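Local coordinates for protein potential RNA-dependent RNA polymerase (Human picobirnavirus, PDB 5I62) that is an RNA-directed RNA polymerase that probably carries out both transcription and genome replication of a small double-stranded RNA virus, at residues K109-S112 against A113-E117; R336-Q339 against H340-A343. One frame throughout, in Å; residues are numbered along the deposited sequence.

Contact 1. Residues K109-S112 against A113-E117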
ATOM      1  N   LYS A 109       7.367  -4.169  27.564  1.00 24.13           N
ATOM      2  CA  LYS A 109       6.748  -5.493  27.549  1.00 25.36           C
ATOM      3  C   LYS A 109       6.104  -5.790  26.199  1.00 23.03           C
ATOM      4  O   LYS A 109       6.107  -6.940  25.737  1.00 18.64           O
ATOM      5  CB  LYS A 109       5.706  -5.615  28.665  1.00 23.88           C
ATOM      6  CG  LYS A 109       6.264  -5.380  30.071  1.00 32.44           C
ATOM      7  CD  LYS A 109       5.333  -5.942  31.166  1.00 38.12           C
ATOM      8  CE  LYS A 109       3.932  -5.330  31.116  1.00 40.59           C
ATOM      9  NZ  LYS A 109       2.983  -5.936  32.131  1.00 54.86           N
ATOM     10  N   ALA A 110       5.530  -4.769  25.560  1.00 18.73           N
ATOM     11  CA  ALA A 110       4.936  -4.976  24.240  1.00 19.10           C
ATOM     12  C   ALA A 110       6.001  -5.273  23.183  1.00 19.54           C
ATOM     13  O   ALA A 110       5.773  -6.081  22.269  1.00 18.55           O
ATOM     14  CB  ALA A 110       4.109  -3.765  23.851  1.00 16.86           C
ATOM     15  N   ILE A 111       7.159  -4.621  23.287  1.00 17.95           N
ATOM     16  CA  ILE A 111       8.261  -4.886  22.367  1.00 17.69           C
ATOM     17  C   ILE A 111       8.763  -6.316  22.542  1.00 22.59           C
ATOM     18  O   ILE A 111       9.032  -7.018  21.560  1.00 20.15           O
ATOM     19  CB  ILE A 111       9.387  -3.850  22.561  1.00 19.58           C
ATOM     20  CG1 ILE A 111       8.905  -2.444  22.176  1.00 21.98           C
ATOM     21  CG2 ILE A 111      10.618  -4.218  21.743  1.00 20.93           C
ATOM     22  CD1 ILE A 111       9.845  -1.334  22.621  1.00 23.12           C
ATOM     23  N   SER A 112       8.875  -6.780  23.800  1.00 18.29           N
ATOM     24  CA  SER A 112       9.236  -8.176  24.048  1.00 24.56           C
ATOM     25  C   SER A 112       8.192  -9.135  23.487  1.00 18.71           C
ATOM     26  O   SER A 112       8.538 -10.200  22.971  1.00 21.48           O
ATOM     27  CB  SER A 112       9.415  -8.443  25.550  1.00 22.52           C
ATOM     28  OG  SER A 112      10.543  -7.748  26.054  1.00 33.59           O
ATOM     29  N   ALA A 113       6.907  -8.805  23.638  1.00 17.45           N
ATOM     30  CA  ALA A 113       5.858  -9.660  23.091  1.00 21.41           C
ATOM     31  C   ALA A 113       5.997  -9.791  21.574  1.00 19.90           C
ATOM     32  O   ALA A 113       5.884 -10.890  21.014  1.00 18.56           O
ATOM     33  CB  ALA A 113       4.486  -9.111  23.473  1.00 20.46           C
ATOM     34  N   ALA A 114       6.281  -8.686  20.893  1.00 17.37           N
ATOM     35  CA  ALA A 114       6.436  -8.745  19.442  1.00 18.86           C
ATOM     36  C   ALA A 114       7.614  -9.630  19.052  1.00 19.90           C
ATOM     37  O   ALA A 114       7.512 -10.454  18.133  1.00 21.59           O
ATOM     38  CB  ALA A 114       6.592  -7.338  18.876  1.00 20.58           C
ATOM     39  N   LYS A 115       8.749  -9.467  19.745  1.00 19.67           N
ATOM     40  CA  LYS A 115       9.934 -10.280  19.471  1.00 22.29           C
ATOM     41  C   LYS A 115       9.649 -11.759  19.696  1.00 23.17           C
ATOM     42  O   LYS A 115      10.180 -12.620  18.985  1.00 19.97           O
ATOM     43  CB  LYS A 115      11.099  -9.839  20.358  1.00 20.78           C
ATOM     44  CG  LYS A 115      11.669  -8.448  20.059  1.00 23.39           C
ATOM     45  CD  LYS A 115      12.863  -8.151  20.978  1.00 25.49           C
ATOM     46  CE  LYS A 115      13.277  -6.676  20.894  1.00 29.99           C
ATOM     47  NZ  LYS A 115      14.439  -6.315  21.787  1.00 28.59           N
ATOM     48  N   SER A 116       8.833 -12.071  20.705  1.00 22.92           N
ATOM     49  CA  SER A 116       8.567 -13.463  21.041  1.00 23.91           C
ATOM     50  C   SER A 116       7.861 -14.190  19.912  1.00 23.70           C
ATOM     51  O   SER A 116       8.005 -15.408  19.784  1.00 25.02           O
ATOM     52  CB  SER A 116       7.736 -13.544  22.318  1.00 26.92           C
ATOM     53  OG  SER A 116       8.492 -13.029  23.389  1.00 37.12           O
ATOM     54  N   GLU A 117       7.093 -13.473  19.084  1.00 25.31           N
ATOM     55  CA  GLU A 117       6.408 -14.149  17.988  1.00 24.78           C
ATOM     56  C   GLU A 117       7.370 -14.748  16.972  1.00 23.83           C
ATOM     57  O   GLU A 117       6.969 -15.632  16.221  1.00 24.19           O
ATOM     58  CB  GLU A 117       5.439 -13.214  17.278  1.00 26.53           C
ATOM     59  CG  GLU A 117       4.317 -12.714  18.152  1.00 27.75           C
ATOM     60  CD  GLU A 117       3.249 -11.996  17.346  1.00 34.38           C
ATOM     61  OE1 GLU A 117       3.220 -10.741  17.378  1.00 26.44           O
ATOM     62  OE2 GLU A 117       2.451 -12.684  16.662  1.00 35.17           O
TER

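Contact 2. Residues R336-Q339 against H340-A343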
ATOM      1  N   ARG A 336       2.346  -4.043  15.000  1.00 15.98           N
ATOM      2  CA  ARG A 336       2.137  -5.234  15.813  1.00 17.91           C
ATOM      3  C   ARG A 336       2.480  -4.958  17.279  1.00 17.76           C
ATOM      4  O   ARG A 336       1.762  -5.406  18.177  1.00 15.10           O
ATOM      5  CB  ARG A 336       2.942  -6.409  15.266  1.00 19.31           C
ATOM      6  CG  ARG A 336       2.718  -7.730  16.044  1.00 16.37           C
ATOM      7  CD  ARG A 336       1.245  -8.157  16.038  1.00 20.65           C
ATOM      8  NE  ARG A 336       1.095  -9.604  16.216  1.00 19.57           N
ATOM      9  CZ  ARG A 336      -0.023 -10.277  15.962  1.00 20.18           C
ATOM     10  NH1 ARG A 336      -1.103  -9.636  15.532  1.00 16.10           N
ATOM     11  NH2 ARG A 336      -0.051 -11.592  16.121  1.00 17.33           N
ATOM     12  N   VAL A 337       3.543  -4.181  17.535  1.00 14.64           N
ATOM     13  CA  VAL A 337       3.846  -3.743  18.904  1.00 16.92           C
ATOM     14  C   VAL A 337       2.681  -2.955  19.499  1.00 17.15           C
ATOM     15  O   VAL A 337       2.317  -3.139  20.671  1.00 17.07           O
ATOM     16  CB  VAL A 337       5.148  -2.923  18.934  1.00 19.45           C
ATOM     17  CG1 VAL A 337       5.425  -2.416  20.356  1.00 14.97           C
ATOM     18  CG2 VAL A 337       6.319  -3.773  18.428  1.00 14.85           C
ATOM     19  N   LEU A 338       2.104  -2.040  18.715  1.00 13.98           N
ATOM     20  CA  LEU A 338       0.957  -1.263  19.179  1.00 16.15           C
ATOM     21  C   LEU A 338      -0.184  -2.173  19.636  1.00 14.09           C
ATOM     22  O   LEU A 338      -0.835  -1.918  20.658  1.00 14.01           O
ATOM     23  CB  LEU A 338       0.478  -0.323  18.065  1.00 16.55           C
ATOM     24  CG  LEU A 338       1.311   0.908  17.706  1.00 16.39           C
ATOM     25  CD1 LEU A 338       0.702   1.599  16.476  1.00 17.16           C
ATOM     26  CD2 LEU A 338       1.379   1.874  18.891  1.00 17.32           C
ATOM     27  N   GLN A 339      -0.453  -3.234  18.871  1.00 16.12           N
ATOM     28  CA  GLN A 339      -1.535  -4.150  19.222  1.00 14.28           C
ATOM     29  C   GLN A 339      -1.226  -4.866  20.528  1.00 14.05           C
ATOM     30  O   GLN A 339      -2.088  -4.981  21.407  1.00 15.79           O
ATOM     31  CB  GLN A 339      -1.765  -5.152  18.079  1.00 13.52           C
ATOM     32  CG  GLN A 339      -2.222  -4.490  16.753  1.00 13.74           C
ATOM     33  CD  GLN A 339      -2.649  -5.513  15.707  1.00 14.80           C
ATOM     34  OE1 GLN A 339      -2.095  -6.601  15.630  1.00 16.12           O
ATOM     35  NE2 GLN A 339      -3.683  -5.179  14.939  1.00 16.55           N
ATOM     36  N   HIS A 340       0.004  -5.362  20.676  1.00 13.25           N
ATOM     37  CA  HIS A 340       0.385  -6.005  21.929  1.00 15.12           C
ATOM     38  C   HIS A 340       0.264  -5.038  23.095  1.00 18.87           C
ATOM     39  O   HIS A 340      -0.221  -5.407  24.176  1.00 17.09           O
ATOM     40  CB  HIS A 340       1.818  -6.529  21.849  1.00 16.70           C
ATOM     41  CG  HIS A 340       1.943  -7.834  21.137  1.00 18.41           C
ATOM     42  ND1 HIS A 340       1.360  -8.991  21.608  1.00 17.73           N
ATOM     43  CD2 HIS A 340       2.562  -8.165  19.978  1.00 17.00           C
ATOM     44  CE1 HIS A 340       1.628  -9.984  20.774  1.00 20.07           C
ATOM     45  NE2 HIS A 340       2.356  -9.507  19.777  1.00 22.61           N
ATOM     46  N   GLU A 341       0.699  -3.791  22.888  1.00 13.98           N
ATOM     47  CA  GLU A 341       0.711  -2.811  23.969  1.00 14.89           C
ATOM     48  C   GLU A 341      -0.699  -2.479  24.431  1.00 16.66           C
ATOM     49  O   GLU A 341      -0.938  -2.306  25.631  1.00 19.58           O
ATOM     50  CB  GLU A 341       1.438  -1.541  23.532  1.00 17.58           C
ATOM     51  CG  GLU A 341       1.511  -0.481  24.621  1.00 18.43           C
ATOM     52  CD  GLU A 341       2.025   0.843  24.078  1.00 25.67           C
ATOM     53  OE1 GLU A 341       1.382   1.410  23.157  1.00 21.24           O
ATOM     54  OE2 GLU A 341       3.089   1.299  24.554  1.00 23.51           O
ATOM     55  N   ALA A 342      -1.651  -2.397  23.498  1.00 14.39           N
ATOM     56  CA  ALA A 342      -3.035  -2.156  23.900  1.00 17.82           C
ATOM     57  C   ALA A 342      -3.534  -3.256  24.844  1.00 19.52           C
ATOM     58  O   ALA A 342      -4.154  -2.975  25.876  1.00 19.33           O
ATOM     59  CB  ALA A 342      -3.928  -2.051  22.667  1.00 16.81           C
ATOM     60  N   ALA A 343      -3.277  -4.518  24.498  1.00 17.13           N
ATOM     61  CA  ALA A 343      -3.720  -5.626  25.340  1.00 18.45           C
ATOM     62  C   ALA A 343      -3.014  -5.596  26.688  1.00 21.51           C
ATOM     63  O   ALA A 343      -3.648  -5.695  27.748  1.00 22.30           O
ATOM     64  CB  ALA A 343      -3.468  -6.962  24.634  1.00 17.02           C
TER
HETATM   65  O   HOH W   1      -0.812   0.649  21.849  1.00 16.53           O

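Contact 1. Residues K109-S112 against A113-E117
The amides of A113, A114, K115 and S116 bond in turn to the carbonyls of K109, A110, I111 and S112, an unbroken i to i+4 ladder in which K115 N meets I111 O at 3.1 Å with an N-H...O angle of 165°. At the S112 carbonyl one oxygen takes two donors. S116 N lies 3.0 Å from S112 O, and S116 OG comes within 2.9 Å of S112 O from the opposite face of the carbonyl plane, 35° out of it. The hydroxyl can fold back this way because OG stands beside its own backbone N, anti to the carbonyl carbon (chi1 -64°). Such a serine-to-carbonyl bond is a common way for an alpha-helix to settle a side-chain hydroxyl, here within helix 108-116. On another side of this helix I111 and K115 run side by side in the same direction. The methyl CG2 of I111 touches K115 CE at 3.7 Å, while K115 CG rests 3.4 Å from I111 O. Beyond CG the lysine is extended, carrying NZ to a salt bridge with E279 of helix 271-284. A110 and A114 present their small CB groups to helix 327-345.

Contact 2. Residues R336-Q339 against H340-A343
R336 and H340, one helical turn apart, illustrate how a long side chain can pass slantwise across its neighbour. From CB the arginine leaves with CG anti to the backbone N (chi1 -177°) and then bends at chi2, which brings its aliphatic part past the imidazole. CG lies 4.0 Å from H340 CD2, and CD is 4.1 Å from H340 NE2. NE follows at 3.8 Å from H340 NE2, the guanidinium and ring planes standing 78° apart. Both of these nitrogens turn to E117, the arginine's in a salt bridge and the histidine's probably in a hydrogen bond. At the arginine's tip NH1 donates to Q339 OE1 at 3.2 Å, with OE1 close to the guanidinium plane; NH1 also reaches S354 O, and NH2 reaches P352 O. All this hangs on helix 327-345, which follows a glycine-rich sequence and is consistent with the motif B helix of the polymerase palm; its rungs include H340 N to R336 O and E341 N to V337 O at 2.8 Å. The weaker A343 N to Q339 O bond is 3.3 Å long. Farther round the helix a water donates to L338 O at 2.8 Å and to E341 OE1 at 2.7 Å, tying carboxylate to backbone; H380 binds the same carboxylate oxygen.

Each contact lies along one alpha-helix, 108-116 or 327-345, and the two helices pack on one another with contact centres about 9 Å apart. Contact 1 is only partly buried: its serines are exposed, and its one side-chain hydrogen bond between segments returns to the helix's own backbone. Contact 2 is buried, and its charged and polar groups are met by the surrounding chain and by a water. The small alanines of 108-116 allow close approach, A110 CB lying 3.5 Å from E341 CB. A single carboxylate oxygen, E117 OE1, serves both R336 NE, at 2.7 Å, and probably H340 NE2, at 2.8 Å, joining an ionic pair to the apolar interface.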